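Local coordinates for hypothetical protein (Giardia lamblia, PDB 3I3F), which is of unknown function but belongs to the YjgF-like (endoribonuclease L-PSP) family, forms a trimer and binds pentanoic acid in pockets at its subunit interfaces, at residues Phe17-Asp22 with Val29-Val34; Gln63-Ile68 with Val131-Val136; Leu85-Ser90 with Arg118-Ala123. All coordinates share one frame; numbering follows the deposited sequence.

Interaction 1 of 3, residues Phe17-Asp22 with Val29-Val34. With LEA (pentanoic acid), chain F.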
# COMPACT_ATOMS: atom_id res chain seq x y z
N PHE A 17 -1.36 -1.22 -19.69
CA PHE A 17 -1.18 0.10 -19.10
C PHE A 17 -1.90 1.13 -19.96
O PHE A 17 -1.74 1.16 -21.18
CB PHE A 17 0.31 0.40 -18.96
CG PHE A 17 1.04 -0.64 -18.16
CD1 PHE A 17 1.14 -0.53 -16.78
CD2 PHE A 17 1.60 -1.74 -18.79
CE1 PHE A 17 1.80 -1.51 -16.04
CE2 PHE A 17 2.27 -2.71 -18.06
CZ PHE A 17 2.37 -2.60 -16.69
N LEU A 18 -2.71 1.96 -19.31
CA LEU A 18 -3.58 2.91 -19.99
C LEU A 18 -3.29 4.32 -19.52
O LEU A 18 -2.81 4.53 -18.40
CB LEU A 18 -5.05 2.58 -19.70
CG LEU A 18 -5.71 1.38 -20.39
CD1 LEU A 18 -4.97 0.09 -20.11
CD2 LEU A 18 -7.16 1.27 -19.95
N VAL A 19 -3.59 5.29 -20.38
CA VAL A 19 -3.55 6.70 -20.01
C VAL A 19 -4.84 7.36 -20.46
O VAL A 19 -5.13 7.44 -21.66
CB VAL A 19 -2.35 7.43 -20.66
CG1 VAL A 19 -2.33 8.90 -20.23
CG2 VAL A 19 -1.05 6.76 -20.28
N CYS A 20 -5.64 7.82 -19.50
CA CYS A 20 -6.83 8.60 -19.79
C CYS A 20 -6.38 9.99 -20.24
O CYS A 20 -5.71 10.70 -19.49
CB CYS A 20 -7.71 8.71 -18.55
SG CYS A 20 -9.16 9.74 -18.79
N PRO A 21 -6.75 10.38 -21.48
CA PRO A 21 -6.28 11.67 -21.99
C PRO A 21 -6.82 12.91 -21.25
O PRO A 21 -6.28 14.00 -21.45
CB PRO A 21 -6.74 11.67 -23.45
CG PRO A 21 -7.85 10.70 -23.51
CD PRO A 21 -7.58 9.67 -22.46
N ASP A 22 -7.85 12.74 -20.42
CA ASP A 22 -8.44 13.86 -19.68
C ASP A 22 -7.90 13.96 -18.25
O ASP A 22 -8.37 14.77 -17.45
CB ASP A 22 -9.97 13.73 -19.64
CG ASP A 22 -10.66 15.02 -19.23
OD1 ASP A 22 -10.08 16.11 -19.45
OD2 ASP A 22 -11.78 14.95 -18.67
N VAL A 29 5.25 7.66 -13.58
CA VAL A 29 4.11 7.03 -12.92
C VAL A 29 3.11 6.44 -13.91
O VAL A 29 2.49 7.16 -14.68
CB VAL A 29 3.38 8.05 -12.03
CG1 VAL A 29 2.27 7.38 -11.22
CG2 VAL A 29 4.37 8.76 -11.11
N GLY A 30 2.95 5.12 -13.86
CA GLY A 30 1.86 4.47 -14.58
C GLY A 30 0.55 4.99 -14.01
O GLY A 30 0.35 4.98 -12.80
N GLN A 31 -0.31 5.48 -14.89
CA GLN A 31 -1.56 6.09 -14.45
C GLN A 31 -2.60 5.02 -14.12
O GLN A 31 -3.28 5.09 -13.09
CB GLN A 31 -2.09 7.02 -15.55
CG GLN A 31 -3.15 8.00 -15.10
CD GLN A 31 -3.87 8.61 -16.28
OE1 GLN A 31 -4.59 7.92 -16.99
NE2 GLN A 31 -3.68 9.91 -16.50
N ILE A 32 -2.72 4.04 -15.01
CA ILE A 32 -3.73 2.99 -14.92
C ILE A 32 -3.10 1.68 -15.38
O ILE A 32 -2.42 1.65 -16.41
CB ILE A 32 -4.93 3.27 -15.86
CG1 ILE A 32 -5.49 4.68 -15.65
CG2 ILE A 32 -6.02 2.22 -15.67
CD1 ILE A 32 -6.57 5.05 -16.64
N ALA A 33 -3.32 0.61 -14.62
CA ALA A 33 -2.94 -0.74 -15.05
C ALA A 33 -4.13 -1.67 -14.90
O ALA A 33 -4.85 -1.60 -13.90
CB ALA A 33 -1.76 -1.25 -14.25
N VAL A 34 -4.35 -2.52 -15.90
CA VAL A 34 -5.42 -3.51 -15.85
C VAL A 34 -4.83 -4.91 -15.96
O VAL A 34 -4.01 -5.17 -16.84
CB VAL A 34 -6.45 -3.30 -16.99
CG1 VAL A 34 -7.55 -4.35 -16.92
CG2 VAL A 34 -7.03 -1.90 -16.92
C2 LEA F . 5.35 9.56 -7.80
O2 LEA F . 5.19 8.33 -7.65
C3 LEA F . 4.17 10.46 -8.11
C4 LEA F . 2.85 9.70 -8.03
C5 LEA F . 1.63 10.58 -8.34
C6 LEA F . 1.92 12.06 -8.32
O1 LEA F . 6.48 10.10 -7.72
O HOH W 1 -0.10 4.67 -17.61
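Leu18 and Ile32 form the hydrogen-bonded pair of a short antiparallel ladder. Leu18 N donates to Ile32 O over 2.9 Å, whereas the return bond from Ile32 N to Leu18 O is weak, at 3.4 Å and 124°. Their side chains share one face of the sheet, Leu18 CB lying 3.9 Å from Ile32 CB. On the other face, the non-hydrogen-bonded pair Phe17 and Ala33 meets where Phe17 CD1 touches Ala33 CB, also at 3.9 Å.

Beyond Leu18 the strands separate, and Gln31 spans the widening gap. Its CG is anti to the backbone N (chi1 -163°) and its chain is extended; the Gln31 and Val19 side chains cross at about a right angle. Gln31 OE1 takes the N-H of Cys20 at 2.7 Å, in the carbonyl plane on a lone pair, as a side-chain substitute for the next rung. One water bridges the strands, donating to Leu18 O and accepting from Gln31 N. Gln31 NE2 is held in turn by Val24 O, which fixes the amide's rotation.

Val29 CG2 lies 3.5 Å from C3 of a pentanoic acid that Arg118 of the second subunit also binds. Phe17 and Ala33 pack on Ile82 and Val83 of that subunit. Strand 16-18 is one of two outermost strands within this chain, strand 32-35 pairs onward with strand 38-41, and helix 56-74 covers Cys20 and Ile32 through Tyr74 and Cys71.

Interaction 2 of 3, residues Gln63-Ile68 with Val131-Val136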
# COMPACT_ATOMS: atom_id res chain seq x y z
N GLN A 63 -10.41 17.52 -7.01
CA GLN A 63 -9.68 17.21 -8.25
C GLN A 63 -9.09 15.80 -8.22
O GLN A 63 -9.12 15.10 -9.23
CB GLN A 63 -8.59 18.25 -8.51
CG GLN A 63 -7.86 18.08 -9.84
CD GLN A 63 -8.76 18.32 -11.03
OE1 GLN A 63 -9.32 19.40 -11.19
NE2 GLN A 63 -8.91 17.30 -11.88
N THR A 64 -8.57 15.39 -7.07
CA THR A 64 -8.00 14.05 -6.91
C THR A 64 -9.03 12.97 -7.21
O THR A 64 -8.75 12.03 -7.96
CB THR A 64 -7.42 13.85 -5.50
OG1 THR A 64 -6.33 14.75 -5.29
CG2 THR A 64 -6.93 12.41 -5.31
N PHE A 65 -10.22 13.09 -6.63
CA PHE A 65 -11.24 12.07 -6.84
C PHE A 65 -11.90 12.16 -8.21
O PHE A 65 -12.37 11.15 -8.73
CB PHE A 65 -12.26 12.08 -5.70
CG PHE A 65 -11.73 11.44 -4.44
CD1 PHE A 65 -11.54 10.07 -4.38
CD2 PHE A 65 -11.38 12.21 -3.35
CE1 PHE A 65 -11.03 9.47 -3.24
CE2 PHE A 65 -10.87 11.62 -2.20
CZ PHE A 65 -10.69 10.25 -2.15
N ASP A 66 -11.91 13.35 -8.81
CA ASP A 66 -12.33 13.49 -10.21
C ASP A 66 -11.36 12.74 -11.13
O ASP A 66 -11.79 12.03 -12.03
CB ASP A 66 -12.42 14.97 -10.62
CG ASP A 66 -13.13 15.17 -11.94
OD1 ASP A 66 -14.26 14.65 -12.10
OD2 ASP A 66 -12.57 15.85 -12.82
N ASN A 67 -10.06 12.90 -10.88
CA ASN A 67 -9.04 12.15 -11.62
C ASN A 67 -9.23 10.64 -11.48
O ASN A 67 -9.18 9.92 -12.47
CB ASN A 67 -7.63 12.53 -11.13
CG ASN A 67 -7.22 13.94 -11.52
OD1 ASN A 67 -7.87 14.60 -12.34
ND2 ASN A 67 -6.14 14.42 -10.92
N ILE A 68 -9.44 10.18 -10.25
CA ILE A 68 -9.67 8.77 -9.99
C ILE A 68 -10.92 8.26 -10.71
O ILE A 68 -10.88 7.20 -11.34
CB ILE A 68 -9.79 8.49 -8.47
CG1 ILE A 68 -8.43 8.68 -7.79
CG2 ILE A 68 -10.30 7.08 -8.21
CD1 ILE A 68 -8.49 8.76 -6.29
N VAL A 131 -2.81 16.41 -0.25
CA VAL A 131 -3.42 15.09 -0.19
C VAL A 131 -2.96 14.27 -1.39
O VAL A 131 -2.71 14.80 -2.47
CB VAL A 131 -4.97 15.19 -0.18
CG1 VAL A 131 -5.47 15.97 -1.39
CG2 VAL A 131 -5.60 13.80 -0.14
N GLU A 132 -2.84 12.96 -1.18
CA GLU A 132 -2.54 12.04 -2.25
C GLU A 132 -3.25 10.73 -1.98
O GLU A 132 -3.22 10.23 -0.85
CB GLU A 132 -1.03 11.80 -2.37
CG GLU A 132 -0.64 10.93 -3.55
CD GLU A 132 0.85 10.89 -3.82
OE1 GLU A 132 1.60 11.66 -3.18
OE2 GLU A 132 1.26 10.08 -4.68
N VAL A 133 -3.91 10.19 -2.99
CA VAL A 133 -4.63 8.92 -2.87
C VAL A 133 -3.90 7.88 -3.70
O VAL A 133 -3.67 8.07 -4.90
CB VAL A 133 -6.10 9.06 -3.31
CG1 VAL A 133 -6.80 7.71 -3.26
CG2 VAL A 133 -6.81 10.08 -2.43
N VAL A 134 -3.51 6.79 -3.06
CA VAL A 134 -2.65 5.78 -3.67
C VAL A 134 -3.24 4.38 -3.47
O VAL A 134 -4.18 4.19 -2.70
CB VAL A 134 -1.22 5.83 -3.09
CG1 VAL A 134 -0.64 7.24 -3.19
CG2 VAL A 134 -1.20 5.35 -1.64
N ASN A 135 -2.68 3.41 -4.19
CA ASN A 135 -3.10 2.02 -4.10
C ASN A 135 -4.60 1.82 -4.30
O ASN A 135 -5.22 0.98 -3.64
CB ASN A 135 -2.64 1.41 -2.76
CG ASN A 135 -1.14 1.32 -2.65
OD1 ASN A 135 -0.45 1.01 -3.63
ND2 ASN A 135 -0.61 1.59 -1.47
N VAL A 136 -5.18 2.58 -5.22
CA VAL A 136 -6.57 2.36 -5.61
C VAL A 136 -6.63 1.06 -6.38
O VAL A 136 -5.94 0.89 -7.39
CB VAL A 136 -7.12 3.50 -6.49
CG1 VAL A 136 -8.50 3.14 -7.03
CG2 VAL A 136 -7.18 4.79 -5.69
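The CZ atom of the Phe65 ring lies 3.9 Å from Val133 CG2, and the two side chains cross at about a right angle. The ring also packs on Phe101 and Val108 of helix 95-108, which places it in the seam between the two helices and the strand. The amides of Gln63 and Asn67 take no part in the contact with the strand and bond to each other: Gln63 NE2 donates to Asn67 OD1 at 2.9 Å, with the acceptor in the Gln63 amide plane but the donor 41° out of the carbonyl plane of Asn67.

This is the helix-on-sheet packing of the YjgF-like fold, in which residues 63-68 of the helix run at a shallow angle to residues 131-136 of the strand. The axes of these two segments are 9.2 Å apart at their closest and inclined by 28°. The interface between them is apolar and buried, and Val133 stands at its middle. Its two methyl groups divide the helix between them: CG2 meets Thr64 CG2 at 3.7 Å as well as Phe65, while CG1 faces Ile68. The Thr64 methyl is anti to the backbone N, which turns it to the strand; the hydroxyl OG1 is bonded to Gln60 O within the helix.

Val136 extends the apolar strip, while Val131 CG1 lies beside the Thr64 hydroxyl. Asn135, in a left-handed backbone conformation, breaks the alternation of side chains, and it is Val136 that turns to the helix. Glu132 and Val134 point to the other face of the sheet, where both pack on Cys119 of the second subunit and Glu132 touches pentanoic acid. On the helix side, Ile68 CD1 reaches across to both valines, 3.6 Å from Val133 CG1 and 4.2 Å from Val136 CG2.

Interaction 3 of 3, residues Leu85-Ser90 with Arg118-Ala123. With LEA (pentanoic acid), chain D.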
# COMPACT_ATOMS: atom_id res chain seq x y z
N LEU A 85 -8.38 1.59 -1.14
CA LEU A 85 -7.52 2.73 -1.45
C LEU A 85 -6.80 3.18 -0.18
O LEU A 85 -7.20 2.81 0.93
CB LEU A 85 -8.31 3.88 -2.07
CG LEU A 85 -9.44 4.54 -1.28
CD1 LEU A 85 -8.89 5.48 -0.22
CD2 LEU A 85 -10.37 5.30 -2.22
N ASN A 86 -5.72 3.93 -0.35
CA ASN A 86 -4.96 4.50 0.76
C ASN A 86 -4.93 6.01 0.61
O ASN A 86 -4.85 6.52 -0.51
CB ASN A 86 -3.51 4.02 0.77
CG ASN A 86 -3.35 2.52 0.95
OD1 ASN A 86 -2.23 2.01 0.83
ND2 ASN A 86 -4.43 1.80 1.24
N ILE A 87 -4.95 6.72 1.73
CA ILE A 87 -4.85 8.17 1.72
C ILE A 87 -3.60 8.61 2.47
O ILE A 87 -3.35 8.16 3.59
CB ILE A 87 -6.08 8.82 2.39
CG1 ILE A 87 -7.36 8.43 1.65
CG2 ILE A 87 -5.93 10.34 2.43
CD1 ILE A 87 -8.57 8.41 2.53
N PHE A 88 -2.81 9.47 1.83
CA PHE A 88 -1.74 10.19 2.50
C PHE A 88 -2.15 11.65 2.58
O PHE A 88 -2.35 12.30 1.55
CB PHE A 88 -0.42 10.07 1.74
CG PHE A 88 0.24 8.72 1.86
CD1 PHE A 88 0.64 8.24 3.10
CD2 PHE A 88 0.50 7.95 0.73
CE1 PHE A 88 1.26 6.99 3.22
CE2 PHE A 88 1.12 6.71 0.84
CZ PHE A 88 1.50 6.23 2.09
N LEU A 89 -2.31 12.16 3.80
CA LEU A 89 -2.54 13.59 4.01
C LEU A 89 -1.22 14.23 4.39
O LEU A 89 -0.39 13.61 5.05
CB LEU A 89 -3.57 13.81 5.12
CG LEU A 89 -4.99 13.31 4.83
CD1 LEU A 89 -5.88 13.52 6.05
CD2 LEU A 89 -5.58 13.99 3.61
N SER A 90 -1.00 15.47 3.97
CA SER A 90 0.24 16.16 4.30
C SER A 90 0.38 16.30 5.81
O SER A 90 -0.60 16.56 6.51
CB SER A 90 0.28 17.54 3.65
OG SER A 90 1.44 18.25 4.05
N ARG A 118 -10.19 1.33 3.41
CA ARG A 118 -9.45 2.57 3.49
C ARG A 118 -8.46 2.56 4.64
O ARG A 118 -8.69 1.92 5.66
CB ARG A 118 -10.43 3.74 3.68
CG ARG A 118 -9.86 5.09 3.34
CD ARG A 118 -10.81 6.22 3.74
NE ARG A 118 -10.38 6.90 4.96
CZ ARG A 118 -10.73 8.14 5.31
NH1 ARG A 118 -11.53 8.87 4.53
NH2 ARG A 118 -10.27 8.67 6.43
N CYS A 119 -7.35 3.26 4.45
CA CYS A 119 -6.52 3.70 5.55
C CYS A 119 -6.10 5.13 5.26
O CYS A 119 -6.19 5.60 4.12
CB CYS A 119 -5.30 2.79 5.75
SG CYS A 119 -4.11 2.79 4.40
N CYS A 120 -5.67 5.84 6.30
CA CYS A 120 -5.31 7.24 6.17
C CYS A 120 -4.26 7.60 7.21
O CYS A 120 -4.48 7.44 8.41
CB CYS A 120 -6.54 8.13 6.36
SG CYS A 120 -6.25 9.89 6.07
N VAL A 121 -3.10 8.05 6.74
CA VAL A 121 -2.03 8.49 7.63
C VAL A 121 -1.41 9.77 7.08
O VAL A 121 -1.61 10.11 5.92
CB VAL A 121 -0.92 7.42 7.77
CG1 VAL A 121 -1.50 6.13 8.33
CG2 VAL A 121 -0.22 7.18 6.44
N ARG A 122 -0.66 10.46 7.94
CA ARG A 122 0.06 11.67 7.55
C ARG A 122 1.44 11.31 7.02
O ARG A 122 2.08 10.39 7.53
CB ARG A 122 0.23 12.62 8.74
CG ARG A 122 -1.06 13.05 9.42
CD ARG A 122 -2.01 13.73 8.46
NE ARG A 122 -3.04 14.48 9.16
CZ ARG A 122 -2.93 15.75 9.52
NH1 ARG A 122 -3.92 16.36 10.16
NH2 ARG A 122 -1.82 16.42 9.24
N ALA A 123 1.89 12.02 5.99
CA ALA A 123 3.21 11.80 5.41
C ALA A 123 3.72 13.08 4.75
O ALA A 123 2.93 13.98 4.44
CB ALA A 123 3.16 10.67 4.39
C2 LEA D . -9.05 5.81 8.13
O2 LEA D . -9.18 7.02 8.43
C3 LEA D . -8.99 4.76 9.22
C4 LEA D . -8.85 5.38 10.61
C5 LEA D . -9.19 4.38 11.72
C6 LEA D . -8.55 3.03 11.48
O1 LEA D . -8.97 5.43 6.94
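Cys120 SG touches both Ile87 and Leu89, 3.7 Å from Ile87 CG2 and 3.6 Å from Leu89 CD1. This is the apolar centre of a beta-alpha-beta crossover whose connecting helix, 95-108, covers this face of the sheet through Phe101. On the reverse face Phe88 and Val121 run alongside each other in the same direction, with Phe88 CE1 3.5 Å from Val121 CG2 and Ala123 CB beside CD1 of the ring.

Between these layers, four parallel-ladder bonds run from Ile87 to Ala123: Ile87 N to Cys119 O, Val121 N to Ile87 O, Leu89 N to Val121 O and Ala123 N to Leu89 O. At the Ser90 end, in the conformer described, Arg122 CD lies against Leu89 CB and the guanidinium forms a salt bridge with Glu98.

The polar edge is Arg118, bent at chi3 (103°), with Ile87 CD1 over one face of its guanidinium, 3.2 Å above the plane and displaced toward the rim. Tyr105 adds a cation-pi contact and NH2 also donates to Asn102 OD1, which should steady the group. It grips the carboxyl group of pentanoic acid with two bonds, Arg118 NE to O1 and Arg118 NH2 to O2, each 2.8 Å.

In the fold
From the N terminus, interaction 1 closes first, a short loop of six residues that fastens edge strand 16-18 to strand 32-35. Helix 56-74 then opens interaction 2, which is completed only when the chain returns as strand 131-139. Interaction 3, joining strands 82-90 and 117-123, is nested inside that long loop. All three reach one mixed sheet, with interactions 1 and 3 on opposite sides of the chain's centre, their own centres about 22 Å apart. Interactions 2 and 3 touch directly: strands 131-139 and 82-90 are neighbours, and Glu132 O lies 2.8 Å from Phe88 N. Val29 meets a pentanoic acid also bound by Arg118 of the second subunit, while this chain's Arg118 holds another.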